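Local coordinates for protein serine acetyltransferase (Bacteroides vulgatus ATCC 8482, PDB 3F1X) that probably transfers an acetyl group to serine as a hexameric acyltransferase of the left-handed beta-helix family, consistent with a role in amino-acid biosynthesis, at residues 51-55 against 123-127; 266-270 against 284-288; 277-282 against 293-297. All coordinates share one frame; numbering follows the deposited sequence.

Contact 1 (51-55 against 123-127); sequences AIIFP and LPELR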
ATOM      1  N   ALA A  51       6.442 -17.926 -10.733  1.00 15.69           N
ATOM      2  CA  ALA A  51       7.663 -17.223 -11.092  1.00 16.52           C
ATOM      3  C   ALA A  51       8.869 -18.139 -11.090  1.00 16.19           C
ATOM      4  O   ALA A  51       9.863 -17.863 -11.753  1.00 16.85           O
ATOM      5  CB  ALA A  51       7.894 -16.059 -10.139  1.00 18.25           C
ATOM      6  N   ILE A  52       8.788 -19.213 -10.318  1.00 15.58           N
ATOM      7  CA  ILE A  52       9.872 -20.177 -10.243  1.00 17.00           C
ATOM      8  C   ILE A  52       9.714 -21.222 -11.351  1.00 17.92           C
ATOM      9  O   ILE A  52      10.694 -21.673 -11.938  1.00 17.95           O
ATOM     10  CB  ILE A  52       9.879 -20.891  -8.877  1.00 14.98           C
ATOM     11  CG1 ILE A  52      10.211 -19.893  -7.774  1.00 15.62           C
ATOM     12  CG2 ILE A  52      10.884 -22.027  -8.891  1.00 15.25           C
ATOM     13  CD1 ILE A  52       9.917 -20.393  -6.373  1.00 12.34           C
ATOM     14  N   ILE A  53       8.473 -21.606 -11.623  1.00 19.11           N
ATOM     15  CA  ILE A  53       8.198 -22.593 -12.664  1.00 18.98           C
ATOM     16  C   ILE A  53       8.443 -21.995 -14.053  1.00 19.14           C
ATOM     17  O   ILE A  53       8.975 -22.659 -14.938  1.00 18.74           O
ATOM     18  CB  ILE A  53       6.744 -23.097 -12.564  1.00 16.95           C
ATOM     19  CG1 ILE A  53       6.584 -23.936 -11.296  1.00 14.75           C
ATOM     20  CG2 ILE A  53       6.364 -23.877 -13.836  1.00 17.10           C
ATOM     21  CD1 ILE A  53       5.132 -24.185 -10.873  1.00 12.77           C
ATOM     22  N   PHE A  54       8.048 -20.743 -14.241  1.00 20.04           N
ATOM     23  CA  PHE A  54       8.239 -20.050 -15.519  1.00 19.86           C
ATOM     24  C   PHE A  54       9.141 -18.852 -15.259  1.00 20.68           C
ATOM     25  O   PHE A  54       8.683 -17.713 -15.230  1.00 20.99           O
ATOM     26  CB  PHE A  54       6.893 -19.565 -16.058  1.00 20.59           C
ATOM     27  CG  PHE A  54       5.885 -20.656 -16.247  1.00 20.23           C
ATOM     28  CD1 PHE A  54       6.055 -21.612 -17.248  1.00 18.74           C
ATOM     29  CD2 PHE A  54       4.762 -20.726 -15.430  1.00 20.57           C
ATOM     30  CE1 PHE A  54       5.110 -22.629 -17.432  1.00 21.15           C
ATOM     31  CE2 PHE A  54       3.806 -21.738 -15.599  1.00 22.22           C
ATOM     32  CZ  PHE A  54       3.982 -22.688 -16.600  1.00 21.84           C
ATOM     33  N   PRO A  55      10.445 -19.095 -15.078  1.00 21.83           N
ATOM     34  CA  PRO A  55      11.402 -18.017 -14.810  1.00 23.51           C
ATOM     35  C   PRO A  55      11.448 -16.878 -15.820  1.00 25.24           C
ATOM     36  O   PRO A  55      11.526 -17.098 -17.026  1.00 22.81           O
ATOM     37  CB  PRO A  55      12.736 -18.756 -14.699  1.00 22.41           C
ATOM     38  CG  PRO A  55      12.553 -19.927 -15.605  1.00 24.26           C
ATOM     39  CD  PRO A  55      11.136 -20.375 -15.307  1.00 19.45           C
ATOM     40  N   LEU A 123       9.126 -28.821  -7.728  1.00 16.82           N
ATOM     41  CA  LEU A 123       8.964 -27.781  -8.740  1.00 18.41           C
ATOM     42  C   LEU A 123       9.588 -28.121 -10.092  1.00 19.73           C
ATOM     43  O   LEU A 123       9.036 -27.768 -11.137  1.00 18.73           O
ATOM     44  CB  LEU A 123       9.515 -26.451  -8.218  1.00 17.63           C
ATOM     45  CG  LEU A 123       8.655 -25.858  -7.095  1.00 17.30           C
ATOM     46  CD1 LEU A 123       9.322 -24.633  -6.484  1.00 19.21           C
ATOM     47  CD2 LEU A 123       7.285 -25.502  -7.672  1.00 19.37           C
ATOM     48  N   PRO A 124      10.751 -28.797 -10.101  1.00 19.75           N
ATOM     49  CA  PRO A 124      11.337 -29.123 -11.409  1.00 20.09           C
ATOM     50  C   PRO A 124      10.410 -30.042 -12.206  1.00 20.40           C
ATOM     51  O   PRO A 124      10.247 -29.889 -13.418  1.00 19.83           O
ATOM     52  CB  PRO A 124      12.655 -29.801 -11.044  1.00 21.28           C
ATOM     53  CG  PRO A 124      13.044 -29.096  -9.764  1.00 21.63           C
ATOM     54  CD  PRO A 124      11.717 -29.033  -9.014  1.00 19.75           C
ATOM     55  N   GLU A 125       9.792 -30.989 -11.513  1.00 20.26           N
ATOM     56  CA  GLU A 125       8.877 -31.926 -12.151  1.00 21.32           C
ATOM     57  C   GLU A 125       7.602 -31.198 -12.566  1.00 19.57           C
ATOM     58  O   GLU A 125       7.069 -31.442 -13.641  1.00 16.67           O
ATOM     59  CB  GLU A 125       8.559 -33.068 -11.186  1.00 24.27           C
ATOM     60  CG  GLU A 125       7.572 -34.113 -11.708  1.00 28.61           C
ATOM     61  CD  GLU A 125       8.072 -34.844 -12.941  1.00 32.79           C
ATOM     62  OE1 GLU A 125       9.279 -35.152 -13.005  1.00 34.60           O
ATOM     63  OE2 GLU A 125       7.254 -35.123 -13.844  1.00 35.19           O
ATOM     64  N   LEU A 126       7.113 -30.302 -11.712  1.00 18.65           N
ATOM     65  CA  LEU A 126       5.911 -29.554 -12.042  1.00 18.38           C
ATOM     66  C   LEU A 126       6.154 -28.747 -13.308  1.00 17.52           C
ATOM     67  O   LEU A 126       5.284 -28.649 -14.166  1.00 16.59           O
ATOM     68  CB  LEU A 126       5.513 -28.634 -10.883  1.00 18.77           C
ATOM     69  CG  LEU A 126       5.004 -29.353  -9.632  1.00 20.59           C
ATOM     70  CD1 LEU A 126       4.694 -28.343  -8.546  1.00 23.55           C
ATOM     71  CD2 LEU A 126       3.758 -30.162  -9.970  1.00 22.59           C
ATOM     72  N   ARG A 127       7.350 -28.182 -13.429  1.00 16.70           N
ATOM     73  CA  ARG A 127       7.704 -27.397 -14.605  1.00 17.80           C
ATOM     74  C   ARG A 127       7.649 -28.285 -15.845  1.00 19.27           C
ATOM     75  O   ARG A 127       7.172 -27.859 -16.897  1.00 19.45           O
ATOM     76  CB  ARG A 127       9.114 -26.814 -14.465  1.00 17.60           C
ATOM     77  CG  ARG A 127       9.612 -26.098 -15.713  1.00 18.42           C
ATOM     78  CD  ARG A 127      11.083 -25.733 -15.580  1.00 21.07           C
ATOM     79  NE  ARG A 127      11.292 -24.631 -14.651  1.00 19.78           N
ATOM     80  CZ  ARG A 127      12.489 -24.151 -14.324  1.00 19.92           C
ATOM     81  NH1 ARG A 127      13.583 -24.682 -14.852  1.00 19.24           N
ATOM     82  NH2 ARG A 127      12.590 -23.145 -13.468  1.00 16.58           N
TER
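Arg-127 NH2 donates to Ile-52 O at 2.8 Å, with an N-H...O angle of 159°, at the C-terminal end of helix 39-53. The oxygen lies at the edge of the guanidinium and in its plane, and NH2 meets the carbonyl almost head-on, the C=O...N angle being 168°. Arg-127 NE makes a second, weak bond to Ile-53 O at 3.1 Å, bent at the hydrogen. The side chain gets there by leaving its own helix with CG anti to the backbone N (chi1 174°) and then bending at the third torsion, about CG-CD. Two consecutive carbonyls at the helix end, where Phe-54 leaves helical geometry, thus share one positive group, which is likely to be favoured by the partial negative charge of that end. Pro-55 comes from the opposite direction, its CD 3.6 Å from Arg-127 NH2.

Apart from these two bonds the contact is aliphatic. Ile-53 and Arg-127 slide past each other in opposite directions, with Ile-53 CG2 3.8 Å from Arg-127 CA. The same methyl lies over the centre of the Phe-54 ring, 3.7 Å above its plane. Leu-123 meets both isoleucines at about a right angle and divides its methyls between them: CD1 is 3.9 Å from Ile-52 CG2, while CD2 is 4.0 Å from Ile-53 CG1.

Helix 68-93 adds Asn-75 and Leu-79 against Ile-52, and helix 155-171 adds Ser-161 against Phe-54. From the second subunit, Leu-17 O and Ser-20 OG take hydrogen bonds from Arg-127 NH1, placing this junction of helices 39-53 and 123-139 at a subunit interface within the helical domain.

Contact 2 (266-270 against 284-288); sequences ILGRV and VTENV
Val-270 fits its two methyls against consecutive carbonyls of segment 284-288. From CB, CG1 leaves anti to the backbone N and comes to 3.2 Å from Glu-286 O, a tight approach for a methyl carbon. The other branch, CG2, stands beside the backbone N and lies 3.5 Å from Thr-285 O. The valine is buried, and its side chain follows the backbone of that segment from one peptide group to the next.

Three residues earlier, Leu-267 makes a further contact with the same segment. Its CG is placed between the backbone N and the carbonyl carbon (chi1 69°), which brings CD2 over to 3.4 Å from Val-284 O and 3.5 Å from Thr-285 CG2. The leucine and threonine side chains lie side by side and point the same way. Val-284 O is also the acceptor of the one hydrogen bond across the two segments: Leu-267 N donates to it at 3.1 Å, with 165° at the hydrogen and a C=O...N angle of 177°. The CA of Ile-266 adds a CH...O contact to the same oxygen at 3.6 Å. Ile-266 and Val-284 form the parallel bridge, their side chains on the same face of the sheet, with Ile-266 CG1 4.3 Å from Val-284 CB.

Beyond the bridge the chain turns sharply, Arg-269 sitting at the centre of an inverse gamma turn, before Val-270 leads into strand 271-272. Strand 265-267 lies between 230-232 and 283-284: Ile-266 is hydrogen-bonded through its backbone to Thr-230 and Gly-232, and Val-284 to Thr-265. The bridge therefore joins the last two strands of this parallel sheet, and the loops that follow them stack one upon the other.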
ATOM      1  N   ILE A 266     -20.842 -34.752 -17.698  1.00 20.11           N
ATOM      2  CA  ILE A 266     -20.536 -36.183 -17.635  1.00 21.38           C
ATOM      3  C   ILE A 266     -20.588 -36.580 -16.165  1.00 22.17           C
ATOM      4  O   ILE A 266     -19.834 -36.047 -15.357  1.00 20.94           O
ATOM      5  CB  ILE A 266     -19.127 -36.480 -18.186  1.00 19.14           C
ATOM      6  CG1 ILE A 266     -19.002 -35.948 -19.616  1.00 21.30           C
ATOM      7  CG2 ILE A 266     -18.872 -37.978 -18.172  1.00 21.36           C
ATOM      8  CD1 ILE A 266     -17.587 -35.987 -20.170  1.00 21.69           C
ATOM      9  N   LEU A 267     -21.466 -37.507 -15.799  1.00 25.80           N
ATOM     10  CA  LEU A 267     -21.533 -37.873 -14.392  1.00 30.36           C
ATOM     11  C   LEU A 267     -21.635 -39.351 -14.057  1.00 32.50           C
ATOM     12  O   LEU A 267     -22.181 -40.148 -14.821  1.00 31.84           O
ATOM     13  CB  LEU A 267     -22.686 -37.142 -13.704  1.00 33.86           C
ATOM     14  CG  LEU A 267     -24.109 -37.549 -14.084  1.00 35.68           C
ATOM     15  CD1 LEU A 267     -25.064 -37.066 -13.010  1.00 38.13           C
ATOM     16  CD2 LEU A 267     -24.472 -36.974 -15.445  1.00 37.78           C
ATOM     17  N   GLY A 268     -21.101 -39.694 -12.887  1.00 33.49           N
ATOM     18  CA  GLY A 268     -21.142 -41.062 -12.402  1.00 37.32           C
ATOM     19  C   GLY A 268     -19.992 -41.945 -12.839  1.00 38.07           C
ATOM     20  O   GLY A 268     -18.905 -41.466 -13.169  1.00 39.13           O
ATOM     21  N   ARG A 269     -20.247 -43.249 -12.824  1.00 39.91           N
ATOM     22  CA  ARG A 269     -19.267 -44.247 -13.224  1.00 41.62           C
ATOM     23  C   ARG A 269     -19.293 -44.308 -14.742  1.00 39.90           C
ATOM     24  O   ARG A 269     -19.764 -45.277 -15.334  1.00 41.08           O
ATOM     25  CB  ARG A 269     -19.638 -45.618 -12.656  1.00 45.24           C
ATOM     26  CG  ARG A 269     -18.641 -46.720 -12.990  1.00 49.97           C
ATOM     27  CD  ARG A 269     -19.270 -48.093 -12.833  1.00 54.33           C
ATOM     28  NE  ARG A 269     -20.373 -48.282 -13.767  1.00 59.01           N
ATOM     29  CZ  ARG A 269     -20.239 -48.329 -15.090  1.00 61.13           C
ATOM     30  NH1 ARG A 269     -19.039 -48.203 -15.645  1.00 62.36           N
ATOM     31  NH2 ARG A 269     -21.307 -48.494 -15.862  1.00 62.27           N
ATOM     32  N   VAL A 270     -18.796 -43.258 -15.375  1.00 37.08           N
ATOM     33  CA  VAL A 270     -18.782 -43.205 -16.820  1.00 34.18           C
ATOM     34  C   VAL A 270     -17.361 -43.116 -17.346  1.00 32.01           C
ATOM     35  O   VAL A 270     -16.532 -42.391 -16.796  1.00 29.14           O
ATOM     36  CB  VAL A 270     -19.591 -41.991 -17.322  1.00 34.98           C
ATOM     37  CG1 VAL A 270     -19.401 -41.810 -18.816  1.00 36.25           C
ATOM     38  CG2 VAL A 270     -21.064 -42.186 -16.994  1.00 36.33           C
ATOM     39  N   VAL A 284     -24.541 -36.586 -20.195  1.00 22.24           N
ATOM     40  CA  VAL A 284     -23.981 -37.913 -20.451  1.00 21.91           C
ATOM     41  C   VAL A 284     -23.918 -38.773 -19.195  1.00 23.03           C
ATOM     42  O   VAL A 284     -23.194 -38.456 -18.251  1.00 21.59           O
ATOM     43  CB  VAL A 284     -22.563 -37.799 -21.038  1.00 19.40           C
ATOM     44  CG1 VAL A 284     -22.049 -39.171 -21.449  1.00 18.08           C
ATOM     45  CG2 VAL A 284     -22.578 -36.854 -22.218  1.00 19.30           C
ATOM     46  N   THR A 285     -24.671 -39.869 -19.192  1.00 24.34           N
ATOM     47  CA  THR A 285     -24.706 -40.754 -18.035  1.00 26.77           C
ATOM     48  C   THR A 285     -24.338 -42.196 -18.382  1.00 26.75           C
ATOM     49  O   THR A 285     -24.435 -43.088 -17.543  1.00 27.36           O
ATOM     50  CB  THR A 285     -26.105 -40.738 -17.375  1.00 28.06           C
ATOM     51  OG1 THR A 285     -27.063 -41.334 -18.262  1.00 30.33           O
ATOM     52  CG2 THR A 285     -26.534 -39.301 -17.073  1.00 29.53           C
ATOM     53  N   GLU A 286     -23.903 -42.408 -19.618  1.00 27.13           N
ATOM     54  CA  GLU A 286     -23.517 -43.734 -20.090  1.00 29.75           C
ATOM     55  C   GLU A 286     -22.092 -43.713 -20.632  1.00 29.65           C
ATOM     56  O   GLU A 286     -21.589 -42.659 -21.014  1.00 29.97           O
ATOM     57  CB  GLU A 286     -24.454 -44.187 -21.210  1.00 31.06           C
ATOM     58  CG  GLU A 286     -25.919 -44.132 -20.860  1.00 37.34           C
ATOM     59  CD  GLU A 286     -26.272 -45.117 -19.777  1.00 41.19           C
ATOM     60  OE1 GLU A 286     -26.197 -46.335 -20.044  1.00 44.10           O
ATOM     61  OE2 GLU A 286     -26.621 -44.675 -18.660  1.00 42.42           O
ATOM     62  N   ASN A 287     -21.452 -44.879 -20.675  1.00 28.87           N
ATOM     63  CA  ASN A 287     -20.097 -44.987 -21.205  1.00 27.70           C
ATOM     64  C   ASN A 287     -20.105 -44.545 -22.665  1.00 27.47           C
ATOM     65  O   ASN A 287     -21.123 -44.648 -23.347  1.00 28.71           O
ATOM     66  CB  ASN A 287     -19.600 -46.433 -21.133  1.00 28.28           C
ATOM     67  CG  ASN A 287     -19.338 -46.899 -19.719  1.00 27.96           C
ATOM     68  OD1 ASN A 287     -19.352 -48.100 -19.442  1.00 30.48           O
ATOM     69  ND2 ASN A 287     -19.081 -45.960 -18.819  1.00 23.42           N
ATOM     70  N   VAL A 288     -18.968 -44.056 -23.140  1.00 25.43           N
ATOM     71  CA  VAL A 288     -18.852 -43.613 -24.524  1.00 24.80           C
ATOM     72  C   VAL A 288     -17.709 -44.401 -25.150  1.00 25.21           C
ATOM     73  O   VAL A 288     -16.553 -44.227 -24.771  1.00 25.80           O
ATOM     74  CB  VAL A 288     -18.543 -42.097 -24.602  1.00 24.58           C
ATOM     75  CG1 VAL A 288     -18.411 -41.659 -26.054  1.00 24.37           C
ATOM     76  CG2 VAL A 288     -19.653 -41.305 -23.920  1.00 23.33           C
TER

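Contact 3 (277-282 against 293-297); sequences TVGGNI and RIVQR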
ATOM      1  N   THR A 277     -15.219 -38.185 -28.825  1.00 23.33           N
ATOM      2  CA  THR A 277     -15.613 -36.786 -28.805  1.00 22.57           C
ATOM      3  C   THR A 277     -17.022 -36.662 -28.226  1.00 22.77           C
ATOM      4  O   THR A 277     -17.946 -37.363 -28.654  1.00 22.52           O
ATOM      5  CB  THR A 277     -15.601 -36.190 -30.225  1.00 23.68           C
ATOM      6  OG1 THR A 277     -14.261 -36.205 -30.735  1.00 25.35           O
ATOM      7  CG2 THR A 277     -16.116 -34.754 -30.214  1.00 27.49           C
ATOM      8  N   VAL A 278     -17.173 -35.778 -27.241  1.00 21.89           N
ATOM      9  CA  VAL A 278     -18.462 -35.548 -26.597  1.00 20.50           C
ATOM     10  C   VAL A 278     -18.952 -34.166 -26.992  1.00 20.24           C
ATOM     11  O   VAL A 278     -18.354 -33.149 -26.617  1.00 19.17           O
ATOM     12  CB  VAL A 278     -18.353 -35.622 -25.045  1.00 19.97           C
ATOM     13  CG1 VAL A 278     -19.701 -35.282 -24.401  1.00 19.53           C
ATOM     14  CG2 VAL A 278     -17.911 -37.017 -24.613  1.00 21.61           C
ATOM     15  N   GLY A 279     -20.036 -34.135 -27.758  1.00 20.16           N
ATOM     16  CA  GLY A 279     -20.597 -32.870 -28.195  1.00 20.35           C
ATOM     17  C   GLY A 279     -21.053 -32.022 -27.020  1.00 19.64           C
ATOM     18  O   GLY A 279     -21.164 -32.512 -25.900  1.00 18.62           O
ATOM     19  N   GLY A 280     -21.341 -30.750 -27.272  1.00 19.79           N
ATOM     20  CA  GLY A 280     -21.768 -29.886 -26.189  1.00 18.44           C
ATOM     21  C   GLY A 280     -23.237 -29.951 -25.831  1.00 17.61           C
ATOM     22  O   GLY A 280     -24.049 -30.534 -26.555  1.00 17.56           O
ATOM     23  N   ASN A 281     -23.569 -29.366 -24.687  1.00 16.35           N
ATOM     24  CA  ASN A 281     -24.947 -29.280 -24.210  1.00 18.19           C
ATOM     25  C   ASN A 281     -25.668 -30.596 -23.965  1.00 18.83           C
ATOM     26  O   ASN A 281     -26.892 -30.652 -24.048  1.00 19.99           O
ATOM     27  CB  ASN A 281     -25.767 -28.440 -25.182  1.00 16.78           C
ATOM     28  CG  ASN A 281     -25.195 -27.049 -25.358  1.00 20.72           C
ATOM     29  OD1 ASN A 281     -25.294 -26.206 -24.464  1.00 22.44           O
ATOM     30  ND2 ASN A 281     -24.570 -26.810 -26.501  1.00 17.08           N
ATOM     31  N   ILE A 282     -24.928 -31.656 -23.665  1.00 19.06           N
ATOM     32  CA  ILE A 282     -25.571 -32.935 -23.409  1.00 19.49           C
ATOM     33  C   ILE A 282     -25.265 -33.525 -22.036  1.00 17.87           C
ATOM     34  O   ILE A 282     -24.171 -33.369 -21.491  1.00 16.07           O
ATOM     35  CB  ILE A 282     -25.215 -33.979 -24.492  1.00 20.19           C
ATOM     36  CG1 ILE A 282     -23.708 -34.144 -24.604  1.00 18.45           C
ATOM     37  CG2 ILE A 282     -25.802 -33.564 -25.830  1.00 19.06           C
ATOM     38  CD1 ILE A 282     -23.309 -35.281 -25.528  1.00 22.46           C
ATOM     39  N   ARG A 293     -18.418 -40.574 -31.500  1.00 31.29           N
ATOM     40  CA  ARG A 293     -18.871 -39.206 -31.312  1.00 34.14           C
ATOM     41  C   ARG A 293     -20.327 -39.226 -30.865  1.00 33.09           C
ATOM     42  O   ARG A 293     -21.147 -39.953 -31.432  1.00 33.99           O
ATOM     43  CB  ARG A 293     -18.731 -38.409 -32.612  1.00 37.51           C
ATOM     44  CG  ARG A 293     -19.234 -36.974 -32.505  1.00 43.16           C
ATOM     45  CD  ARG A 293     -19.189 -36.231 -33.838  1.00 46.59           C
ATOM     46  NE  ARG A 293     -17.925 -35.531 -34.067  1.00 51.15           N
ATOM     47  CZ  ARG A 293     -16.772 -36.120 -34.373  1.00 52.36           C
ATOM     48  NH1 ARG A 293     -16.702 -37.440 -34.492  1.00 53.78           N
ATOM     49  NH2 ARG A 293     -15.689 -35.379 -34.569  1.00 53.10           N
ATOM     50  N   ILE A 294     -20.637 -38.444 -29.837  1.00 31.35           N
ATOM     51  CA  ILE A 294     -21.999 -38.365 -29.323  1.00 30.50           C
ATOM     52  C   ILE A 294     -22.426 -36.903 -29.294  1.00 29.66           C
ATOM     53  O   ILE A 294     -21.750 -36.057 -28.702  1.00 27.47           O
ATOM     54  CB  ILE A 294     -22.100 -38.990 -27.909  1.00 30.81           C
ATOM     55  CG1 ILE A 294     -23.538 -38.890 -27.390  1.00 32.28           C
ATOM     56  CG2 ILE A 294     -21.141 -38.306 -26.959  1.00 30.59           C
ATOM     57  CD1 ILE A 294     -23.784 -39.677 -26.116  1.00 31.68           C
ATOM     58  N   VAL A 295     -23.541 -36.608 -29.955  1.00 29.50           N
ATOM     59  CA  VAL A 295     -24.047 -35.243 -30.031  1.00 30.03           C
ATOM     60  C   VAL A 295     -25.518 -35.135 -29.649  1.00 30.95           C
ATOM     61  O   VAL A 295     -26.252 -36.125 -29.666  1.00 29.84           O
ATOM     62  CB  VAL A 295     -23.876 -34.669 -31.456  1.00 30.71           C
ATOM     63  CG1 VAL A 295     -22.401 -34.588 -31.808  1.00 30.72           C
ATOM     64  CG2 VAL A 295     -24.617 -35.538 -32.460  1.00 30.47           C
ATOM     65  N   GLN A 296     -25.939 -33.921 -29.312  1.00 30.63           N
ATOM     66  CA  GLN A 296     -27.317 -33.661 -28.924  1.00 32.36           C
ATOM     67  C   GLN A 296     -28.286 -33.978 -30.065  1.00 34.39           C
ATOM     68  O   GLN A 296     -27.959 -33.799 -31.238  1.00 31.01           O
ATOM     69  CB  GLN A 296     -27.472 -32.191 -28.515  1.00 30.83           C
ATOM     70  CG  GLN A 296     -28.816 -31.843 -27.894  1.00 28.44           C
ATOM     71  CD  GLN A 296     -28.937 -30.364 -27.559  1.00 29.14           C
ATOM     72  OE1 GLN A 296     -29.112 -29.985 -26.396  1.00 27.84           O
ATOM     73  NE2 GLN A 296     -28.842 -29.523 -28.578  1.00 22.63           N
ATOM     74  N   ARG A 297     -29.480 -34.442 -29.708  1.00 38.94           N
ATOM     75  CA  ARG A 297     -30.506 -34.768 -30.692  1.00 44.19           C
ATOM     76  C   ARG A 297     -30.871 -33.482 -31.432  1.00 46.25           C
ATOM     77  O   ARG A 297     -30.731 -32.383 -30.887  1.00 45.30           O
ATOM     78  CB  ARG A 297     -31.733 -35.351 -29.986  1.00 47.22           C
ATOM     79  CG  ARG A 297     -32.493 -36.376 -30.809  1.00 52.36           C
ATOM     80  CD  ARG A 297     -33.539 -37.107 -29.974  1.00 56.69           C
ATOM     81  NE  ARG A 297     -34.136 -38.219 -30.713  1.00 60.85           N
ATOM     82  CZ  ARG A 297     -34.875 -38.080 -31.810  1.00 62.41           C
ATOM     83  NH1 ARG A 297     -35.121 -36.873 -32.301  1.00 62.89           N
ATOM     84  NH2 ARG A 297     -35.353 -39.151 -32.429  1.00 64.17           N
TER
HETATM   85  O   HOH W   1     -23.795 -31.965 -28.934  1.00 20.51           O
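Two backbone hydrogen bonds join the parallel strands 277-278 and 293-294. Gly-279 N donates to Ile-294 O at 2.7 Å, with 157° at the hydrogen, and Ile-294 N donates to Thr-277 O at 3.1 Å and 159°. Ile-294 thus uses both its N-H and its C=O on residues that flank Val-278, its bridge partner, as parallel pairing requires. Arg-293 CA adds a CH...O contact to Thr-277 O. After the strands diverge, a water takes over the link, accepting from Gln-296 N at 2.9 Å and donating to Gly-280 O at 2.8 Å.

On one face, Thr-277 and Arg-293 run side by side, with Thr-277 OG1 over the guanidinium face near its rim, too distant for a close polar contact. On the other, Val-278 and Ile-294 lie alongside each other, Val-278 CG2 being 4.2 Å from Ile-294 CG2. At Gly-279 a CB would run into Ile-294 O, so the close pairing there depends on the missing side chain.

Ile-282 closes the far end. With CG1 between the backbone N and the carbonyl carbon (chi1 56°), its CD1 reaches back to 3.6 Å from Ile-294 O, while CG2 lies 3.4 Å from both CA and CB of Gln-296. Replacing Ile-282 by an alanine would probably open a gap between Ile-294 and Gln-296 and let the Gln-296 side chain shift. Asn-299 of the third subunit also packs on Ile-282 and Ile-294.

Short parallel strands stacked between successive turns are characteristic of the left-handed beta-helix of the serine acetyltransferase family; here strand 293-294, outermost in this chain, pairs alongside 277-278 beside the subunit interface.

Contact 1 is a mostly buried helix junction, whereas contacts 2 and 3 are partly buried and belong to the strand-built part of the fold. The centre of contact 1 lies about 35 Å from that of contact 2 and about 37 Å from that of contact 3. The latter two are only 12 Å apart between centres and touch where Val-284 CG2 meets Val-278 CG1 at 3.9 Å; their segments alternate along the chain, as stacked coils demand. Chemistry follows place: a side-chain guanidinium bonds helix-end carbonyls in contact 1, while backbone-to-backbone bonds join parallel strands in the other two, supplemented by water in contact 3. Contacts 1 and 3 both meet the second subunit.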